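Local coordinates for alpha-L-rhamnosidase (Streptomyces avermitilis, PDB 3W5M), which hydrolyses terminal non-reducing alpha-L-rhamnose residues, releasing L-rhamnose from citrus flavonoids and gum arabic and cleaving both alpha-1,6 and alpha-1,2 linkages, at residues P397-V405 against R414-R422; S962-R970 against T981-T989. All blocks are in the same frame, centred on the assembly; numbering follows the deposited sequence.

Interaction 1 of 2, residues P397-V405 against R414-R422; sequences PALLAQLEV and RITSGPDWR
R414 lies over Q402 and E404 on one face of an antiparallel beta hairpin. Its strand, 412-416, pairs with 398-407 and is outermost in a mixed sheet of the alpha-L-rhamnosidase N-terminal domain. Residues 117-121 meet this polar face. The R414 chain bends at chi3 (-69°) and lays the guanidinium nearly parallel to the Q402 amide and E404 carboxylate. Both meet one guanidinium face, near its rim. E404 OE2 stands well out of the guanidinium plane, 3.8 Å from R414 NE, so this long salt bridge is electrostatic and not a hydrogen bond. Q402 NE2 donates to E404 OE2 at 2.7 Å and also to Q117 O. Q402 OE1 accepts from S119 N and A120 N. R414 NH1 bonds S119 OG, and E404 OE1 pairs with R83. An alanine in place of Q402 would probably leave E404 OE2 and the 117-120 backbone without their amide partner.

S417 N donates to A401 O at 2.9 Å, and A401 N to S417 OG at 3.0 Å. K121 O also bonds this OG.

R414 thus meets Q402 and E404 through charge and face contact, without direct hydrogen bonds, while straight backbone bonds join the strands.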
loop_
_atom_site.group_PDB
_atom_site.type_symbol
_atom_site.label_atom_id
_atom_site.label_comp_id
_atom_site.label_asym_id
_atom_site.label_seq_id
_atom_site.Cartn_x
_atom_site.Cartn_y
_atom_site.Cartn_z
ATOM N N PRO A 397 13.328 12.919 9.792
ATOM C CA PRO A 397 13.779 11.592 9.386
ATOM C C PRO A 397 15.239 11.262 9.709
ATOM O O PRO A 397 16.108 12.152 9.834
ATOM C CB PRO A 397 13.508 11.574 7.865
ATOM C CG PRO A 397 13.522 12.993 7.470
ATOM C CD PRO A 397 13.014 13.782 8.646
ATOM N N ALA A 398 15.498 9.970 9.833
ATOM C CA ALA A 398 16.806 9.472 10.173
ATOM C C ALA A 398 17.206 8.280 9.314
ATOM O O ALA A 398 16.359 7.520 8.870
ATOM C CB ALA A 398 16.860 9.114 11.676
ATOM N N LEU A 399 18.510 8.147 9.094
ATOM C CA LEU A 399 19.130 7.089 8.277
ATOM C C LEU A 399 19.996 6.162 9.133
ATOM O O LEU A 399 20.740 6.622 10.004
ATOM C CB LEU A 399 20.027 7.736 7.196
ATOM C CG LEU A 399 20.818 6.776 6.308
ATOM C CD1 LEU A 399 19.948 5.993 5.332
ATOM C CD2 LEU A 399 21.938 7.521 5.567
ATOM N N LEU A 400 19.962 4.867 8.827
ATOM C CA LEU A 400 20.903 3.906 9.387
ATOM C C LEU A 400 21.532 3.143 8.223
ATOM O O LEU A 400 20.831 2.564 7.383
ATOM C CB LEU A 400 20.184 2.945 10.354
ATOM C CG LEU A 400 21.070 1.994 11.166
ATOM C CD1 LEU A 400 21.792 2.794 12.249
ATOM C CD2 LEU A 400 20.232 0.899 11.793
ATOM N N ALA A 401 22.861 3.187 8.112
ATOM C CA ALA A 401 23.509 2.494 6.974
ATOM C C ALA A 401 24.819 1.828 7.394
ATOM O O ALA A 401 25.593 2.414 8.157
ATOM C CB ALA A 401 23.755 3.473 5.829
ATOM N N GLN A 402 25.034 0.619 6.912
ATOM C CA GLN A 402 26.257 -0.166 7.220
ATOM C C GLN A 402 26.736 -0.884 5.972
ATOM O O GLN A 402 26.068 -1.761 5.464
ATOM C CB GLN A 402 25.949 -1.202 8.289
ATOM C CG GLN A 402 27.124 -2.047 8.784
ATOM C CD GLN A 402 26.827 -2.582 10.191
ATOM O OE1 GLN A 402 26.520 -1.802 11.099
ATOM N NE2 GLN A 402 26.930 -3.899 10.375
ATOM N N LEU A 403 27.899 -0.451 5.478
ATOM C CA LEU A 403 28.514 -1.051 4.309
ATOM C C LEU A 403 29.646 -1.945 4.767
ATOM O O LEU A 403 30.540 -1.502 5.519
ATOM C CB LEU A 403 29.046 0.057 3.384
ATOM C CG LEU A 403 29.919 -0.397 2.215
ATOM C CD1 LEU A 403 29.089 -1.086 1.145
ATOM C CD2 LEU A 403 30.665 0.817 1.655
ATOM N N GLU A 404 29.593 -3.199 4.344
ATOM C CA GLU A 404 30.593 -4.205 4.715
ATOM C C GLU A 404 31.300 -4.709 3.481
ATOM O O GLU A 404 30.680 -5.225 2.579
ATOM C CB GLU A 404 29.923 -5.358 5.425
ATOM C CG GLU A 404 29.257 -4.854 6.709
ATOM C CD GLU A 404 28.677 -5.967 7.552
ATOM O OE1 GLU A 404 28.867 -7.162 7.191
ATOM O OE2 GLU A 404 28.028 -5.636 8.575
ATOM N N VAL A 405 32.606 -4.529 3.451
ATOM C CA VAL A 405 33.409 -5.025 2.332
ATOM C C VAL A 405 34.344 -6.117 2.838
ATOM O O VAL A 405 35.098 -5.880 3.793
ATOM C CB VAL A 405 34.269 -3.896 1.757
ATOM C CG1 VAL A 405 34.887 -4.363 0.432
ATOM C CG2 VAL A 405 33.431 -2.623 1.583
ATOM N N ARG A 414 34.391 -1.953 7.533
ATOM C CA ARG A 414 33.004 -1.566 7.766
ATOM C C ARG A 414 32.887 -0.040 7.782
ATOM O O ARG A 414 33.572 0.645 8.550
ATOM C CB ARG A 414 32.507 -2.189 9.086
ATOM C CG ARG A 414 31.014 -2.045 9.281
ATOM C CD ARG A 414 30.597 -2.572 10.645
ATOM N NE ARG A 414 30.744 -4.024 10.706
ATOM C CZ ARG A 414 30.238 -4.789 11.665
ATOM N NH1 ARG A 414 29.535 -4.255 12.654
ATOM N NH2 ARG A 414 30.445 -6.088 11.638
ATOM N N ILE A 415 32.020 0.499 6.923
ATOM C CA ILE A 415 31.791 1.937 6.847
ATOM C C ILE A 415 30.353 2.130 7.321
ATOM O O ILE A 415 29.465 1.405 6.890
ATOM C CB ILE A 415 31.974 2.456 5.392
ATOM C CG1 ILE A 415 33.369 2.085 4.832
ATOM C CG2 ILE A 415 31.681 3.945 5.306
ATOM C CD1 ILE A 415 34.537 2.705 5.593
ATOM N N THR A 416 30.129 3.053 8.250
ATOM C CA THR A 416 28.777 3.245 8.766
ATOM C C THR A 416 28.352 4.702 8.805
ATOM O O THR A 416 29.178 5.620 8.831
ATOM C CB THR A 416 28.622 2.687 10.208
ATOM O OG1 THR A 416 29.540 3.363 11.059
ATOM C CG2 THR A 416 28.892 1.185 10.281
ATOM N N SER A 417 27.036 4.890 8.834
ATOM C CA SER A 417 26.427 6.133 9.223
ATOM C C SER A 417 26.884 6.489 10.634
ATOM O O SER A 417 26.948 5.618 11.537
ATOM C CB SER A 417 24.901 6.017 9.169
ATOM O OG SER A 417 24.403 4.935 9.951
ATOM N N GLY A 418 27.172 7.773 10.798
ATOM C CA GLY A 418 27.699 8.327 12.041
ATOM C C GLY A 418 28.101 9.793 11.912
ATOM O O GLY A 418 27.837 10.438 10.887
ATOM N N PRO A 419 28.736 10.339 12.968
ATOM C CA PRO A 419 28.889 11.787 13.147
ATOM C C PRO A 419 29.743 12.466 12.086
ATOM O O PRO A 419 29.629 13.682 11.920
ATOM C CB PRO A 419 29.571 11.899 14.526
ATOM C CG PRO A 419 29.198 10.616 15.236
ATOM C CD PRO A 419 29.268 9.592 14.129
ATOM N N ASP A 420 30.569 11.703 11.369
ATOM C CA ASP A 420 31.454 12.295 10.370
ATOM C C ASP A 420 30.747 12.596 9.011
ATOM O O ASP A 420 31.329 13.236 8.123
ATOM C CB ASP A 420 32.738 11.463 10.204
ATOM C CG ASP A 420 32.484 9.928 10.110
ATOM O OD1 ASP A 420 31.363 9.405 10.427
ATOM O OD2 ASP A 420 33.456 9.227 9.733
ATOM N N TRP A 421 29.497 12.153 8.842
ATOM C CA TRP A 421 28.756 12.426 7.596
ATOM C C TRP A 421 28.382 13.905 7.471
ATOM O O TRP A 421 28.271 14.632 8.467
ATOM C CB TRP A 421 27.462 11.547 7.538
ATOM C CG TRP A 421 27.717 10.084 7.223
ATOM C CD1 TRP A 421 28.624 9.233 7.847
ATOM C CD2 TRP A 421 27.035 9.290 6.255
ATOM N NE1 TRP A 421 28.555 7.981 7.298
ATOM C CE2 TRP A 421 27.588 7.987 6.315
ATOM C CE3 TRP A 421 26.014 9.558 5.317
ATOM C CZ2 TRP A 421 27.146 6.951 5.491
ATOM C CZ3 TRP A 421 25.569 8.521 4.509
ATOM C CH2 TRP A 421 26.135 7.241 4.593
ATOM N N ARG A 422 28.155 14.368 6.240
ATOM C CA ARG A 422 27.821 15.763 6.004
ATOM C C ARG A 422 26.509 15.847 5.208
ATOM O O ARG A 422 26.172 14.908 4.522
ATOM C CB ARG A 422 28.989 16.445 5.282
ATOM C CG ARG A 422 30.196 16.510 6.223
ATOM C CD ARG A 422 31.432 17.122 5.617
ATOM N NE ARG A 422 31.341 18.566 5.421
ATOM C CZ ARG A 422 31.299 19.482 6.388
ATOM N NH1 ARG A 422 31.299 19.135 7.672
ATOM N NH2 ARG A 422 31.248 20.764 6.058
#

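Interaction 2 of 2, residues S962-R970 against T981-T989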
loop_
_atom_site.group_PDB
_atom_site.type_symbol
_atom_site.label_atom_id
_atom_site.label_comp_id
_atom_site.label_asym_id
_atom_site.label_seq_id
_atom_site.Cartn_x
_atom_site.Cartn_y
_atom_site.Cartn_z
ATOM N N SER A 962 0.679 -22.062 -8.901
ATOM C CA SER A 962 0.618 -22.536 -7.520
ATOM C C SER A 962 2.029 -22.786 -6.985
ATOM O O SER A 962 2.992 -22.852 -7.760
ATOM C CB SER A 962 -0.240 -23.811 -7.406
ATOM O OG SER A 962 0.532 -24.955 -7.693
ATOM N N LEU A 963 2.151 -22.990 -5.665
ATOM C CA LEU A 963 3.473 -23.356 -5.085
ATOM C C LEU A 963 4.054 -24.685 -5.621
ATOM O O LEU A 963 5.287 -24.829 -5.711
ATOM C CB LEU A 963 3.474 -23.354 -3.542
ATOM C CG LEU A 963 2.964 -22.079 -2.845
ATOM C CD1 LEU A 963 3.291 -22.123 -1.353
ATOM C CD2 LEU A 963 3.586 -20.836 -3.475
ATOM N N HIS A 964 3.180 -25.619 -6.015
ATOM C CA HIS A 964 3.615 -26.887 -6.597
ATOM C C HIS A 964 3.942 -26.761 -8.095
ATOM O O HIS A 964 4.435 -27.704 -8.689
ATOM C CB HIS A 964 2.553 -27.953 -6.388
ATOM C CG HIS A 964 2.288 -28.254 -4.942
ATOM N ND1 HIS A 964 3.044 -29.151 -4.220
ATOM C CD2 HIS A 964 1.339 -27.796 -4.092
ATOM C CE1 HIS A 964 2.576 -29.226 -2.984
ATOM N NE2 HIS A 964 1.550 -28.403 -2.875
ATOM N N GLY A 965 3.670 -25.594 -8.677
ATOM C CA GLY A 965 3.886 -25.348 -10.118
ATOM C C GLY A 965 2.566 -25.022 -10.817
ATOM O O GLY A 965 1.505 -24.874 -10.160
ATOM N N PRO A 966 2.594 -24.928 -12.156
ATOM C CA PRO A 966 1.392 -24.433 -12.851
ATOM C C PRO A 966 0.191 -25.394 -12.819
ATOM O O PRO A 966 0.333 -26.610 -13.001
ATOM C CB PRO A 966 1.886 -24.162 -14.284
ATOM C CG PRO A 966 3.085 -25.034 -14.451
ATOM C CD PRO A 966 3.695 -25.247 -13.086
ATOM N N VAL A 967 -0.973 -24.827 -12.535
ATOM C CA VAL A 967 -2.236 -25.525 -12.639
ATOM C C VAL A 967 -2.982 -24.831 -13.776
ATOM O O VAL A 967 -3.336 -23.663 -13.655
ATOM C CB VAL A 967 -3.026 -25.466 -11.330
ATOM C CG1 VAL A 967 -4.400 -26.110 -11.500
ATOM C CG2 VAL A 967 -2.238 -26.194 -10.245
ATOM N N SER A 968 -3.183 -25.535 -14.893
ATOM C CA SER A 968 -3.822 -24.929 -16.064
ATOM C C SER A 968 -5.118 -25.611 -16.464
ATOM O O SER A 968 -5.288 -26.812 -16.244
ATOM C CB SER A 968 -2.869 -24.917 -17.249
ATOM O OG SER A 968 -1.668 -24.270 -16.861
ATOM N N THR A 969 -6.030 -24.819 -17.029
ATOM C CA THR A 969 -7.285 -25.318 -17.595
ATOM C C THR A 969 -7.560 -24.638 -18.934
ATOM O O THR A 969 -7.129 -23.512 -19.170
ATOM C CB THR A 969 -8.521 -25.093 -16.694
ATOM O OG1 THR A 969 -8.704 -23.686 -16.451
ATOM C CG2 THR A 969 -8.408 -25.840 -15.376
ATOM N N ARG A 970 -8.251 -25.355 -19.821
ATOM C CA ARG A 970 -8.719 -24.803 -21.075
ATOM C C ARG A 970 -9.931 -25.619 -21.476
ATOM O O ARG A 970 -9.821 -26.834 -21.659
ATOM C CB ARG A 970 -7.657 -24.900 -22.151
ATOM C CG ARG A 970 -8.116 -24.286 -23.463
ATOM C CD ARG A 970 -6.954 -24.110 -24.416
ATOM N NE ARG A 970 -7.404 -24.096 -25.804
ATOM C CZ ARG A 970 -6.647 -24.443 -26.846
ATOM N NH1 ARG A 970 -5.388 -24.842 -26.669
ATOM N NH2 ARG A 970 -7.152 -24.401 -28.071
ATOM N N THR A 981 -9.088 -29.557 -21.353
ATOM C CA THR A 981 -7.736 -30.050 -21.099
ATOM C C THR A 981 -7.270 -29.402 -19.793
ATOM O O THR A 981 -7.761 -28.336 -19.401
ATOM C CB THR A 981 -6.739 -29.717 -22.228
ATOM O OG1 THR A 981 -6.779 -28.314 -22.502
ATOM C CG2 THR A 981 -7.057 -30.491 -23.522
ATOM N N CYS A 982 -6.347 -30.052 -19.102
ATOM C CA CYS A 982 -5.784 -29.441 -17.917
ATOM C C CYS A 982 -4.402 -29.970 -17.667
ATOM O O CYS A 982 -4.000 -31.002 -18.220
ATOM C CB CYS A 982 -6.714 -29.616 -16.701
ATOM S SG CYS A 982 -7.091 -31.321 -16.240
ATOM N N SER A 983 -3.652 -29.220 -16.870
ATOM C CA SER A 983 -2.301 -29.589 -16.490
ATOM C C SER A 983 -2.266 -29.499 -14.968
ATOM O O SER A 983 -2.650 -28.478 -14.397
ATOM C CB SER A 983 -1.280 -28.662 -17.166
ATOM O OG SER A 983 0.053 -29.041 -16.859
ATOM N N VAL A 984 -1.865 -30.599 -14.332
ATOM C CA VAL A 984 -1.863 -30.768 -12.877
ATOM C C VAL A 984 -0.435 -31.150 -12.489
ATOM O O VAL A 984 0.138 -32.078 -13.067
ATOM C CB VAL A 984 -2.851 -31.885 -12.441
ATOM C CG1 VAL A 984 -2.770 -32.155 -10.947
ATOM C CG2 VAL A 984 -4.277 -31.506 -12.812
ATOM N N PRO A 985 0.183 -30.418 -11.548
ATOM C CA PRO A 985 1.605 -30.680 -11.299
ATOM C C PRO A 985 1.917 -31.939 -10.475
ATOM O O PRO A 985 1.118 -32.363 -9.617
ATOM C CB PRO A 985 2.077 -29.426 -10.531
ATOM C CG PRO A 985 0.847 -28.800 -10.011
ATOM C CD PRO A 985 -0.282 -29.176 -10.906
ATOM N N PRO A 986 3.100 -32.518 -10.703
ATOM C CA PRO A 986 3.549 -33.670 -9.914
ATOM C C PRO A 986 3.410 -33.416 -8.411
ATOM O O PRO A 986 3.603 -32.278 -7.947
ATOM C CB PRO A 986 5.007 -33.797 -10.317
ATOM C CG PRO A 986 5.041 -33.296 -11.717
ATOM C CD PRO A 986 4.073 -32.156 -11.747
ATOM N N ASN A 987 3.036 -34.468 -7.679
ATOM C CA ASN A 987 2.850 -34.422 -6.227
ATOM C C ASN A 987 1.552 -33.736 -5.824
ATOM O O ASN A 987 1.368 -33.365 -4.665
ATOM C CB ASN A 987 4.089 -33.836 -5.468
ATOM C CG ASN A 987 4.241 -34.441 -4.083
ATOM O OD1 ASN A 987 3.969 -35.630 -3.903
ATOM N ND2 ASN A 987 4.641 -33.643 -3.101
ATOM N N THR A 988 0.650 -33.554 -6.782
ATOM C CA THR A 988 -0.709 -33.093 -6.471
ATOM C C THR A 988 -1.674 -33.995 -7.228
ATOM O O THR A 988 -1.254 -34.751 -8.109
ATOM C CB THR A 988 -0.945 -31.580 -6.804
ATOM O OG1 THR A 988 -1.169 -31.401 -8.199
ATOM C CG2 THR A 988 0.226 -30.719 -6.371
ATOM N N THR A 989 -2.948 -33.948 -6.864
ATOM C CA THR A 989 -3.984 -34.675 -7.596
ATOM C C THR A 989 -5.124 -33.719 -7.928
ATOM O O THR A 989 -5.129 -32.563 -7.482
ATOM C CB THR A 989 -4.569 -35.815 -6.755
ATOM O OG1 THR A 989 -5.137 -35.249 -5.567
ATOM C CG2 THR A 989 -3.508 -36.865 -6.405
HETATM O O HOH W 1 5.383 -30.083 -7.964
HETATM O O HOH W 2 1.238 -28.773 -14.208
#
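S968 and S983 face each other as a hydrogen-bonded antiparallel pair, and backbone bonds set the register from there. S968 N donates to S983 O and S983 N to S968 O, both at 3.0 Å. The first bond uses a carbonyl lone pair; in the second the donor stands above the carbonyl plane. R970 and T981 form the next hydrogen-bonded pair, with T981 N to R970 O at 2.8 Å. T981 OG1 adds a weak bond to that same oxygen. The T981 chi1 of 53° sets OG1 between the backbone N and the carbonyl carbon, near R970 CB. Between these pairs, T969 and C982 form a non-hydrogen-bonded pair.

Apolar contacts take over where the strand 977-984 ends. The P985 ring lies against residues 964-967, its CD 3.6 Å from V967 CG2. T988 CG2 sits over one face of the H964 imidazole, 3.9 Å from the ring centroid and 26° off its normal. This is a CH-pi contact, offset toward CG. T988 OG1 turns back to P985 O at 2.9 Å, tying the type II turn 985-988, which probably helps to hold the methyl over the ring.

Two waters bridge the separating ends. One donates to H964 O and P986 O. The other donates to P966 O at 2.6 Å and also bonds S983 OG.

Both strands lie inside the antiparallel sheet of the C-terminal domain. Strand 955-962 flanks 965-974 and strand 1024-1030 flanks 977-984. V967, T969 and C982 pack on strand 942-945 of a second sheet. At the turn end, H964 touches S70 and V71, and N987 bonds Q40, D68 and S70, so these loops meet the N-terminal immunoglobulin-like domain.

Interactions 1 and 2 are two separate antiparallel hairpin pairings. They follow one another in series along the chain and belong to different domains by family, the N-terminal rhamnosidase domain and the C-terminal domain. Their centres are 48 Å apart and their nearest atoms about 31 Å. Both lie away from the rhamnose-binding sites, the probable catalytic residues E636 and E895, and the calcium of the carbohydrate-binding module. The sheet positions differ: strand 412-416 is outermost in its sheet, whereas both strands of interaction 2 are interior. Each contact also reaches early parts of the chain, R83 and residues 117-124 for interaction 1, Y13, R38, Q40, D68, S70 and V71 for interaction 2.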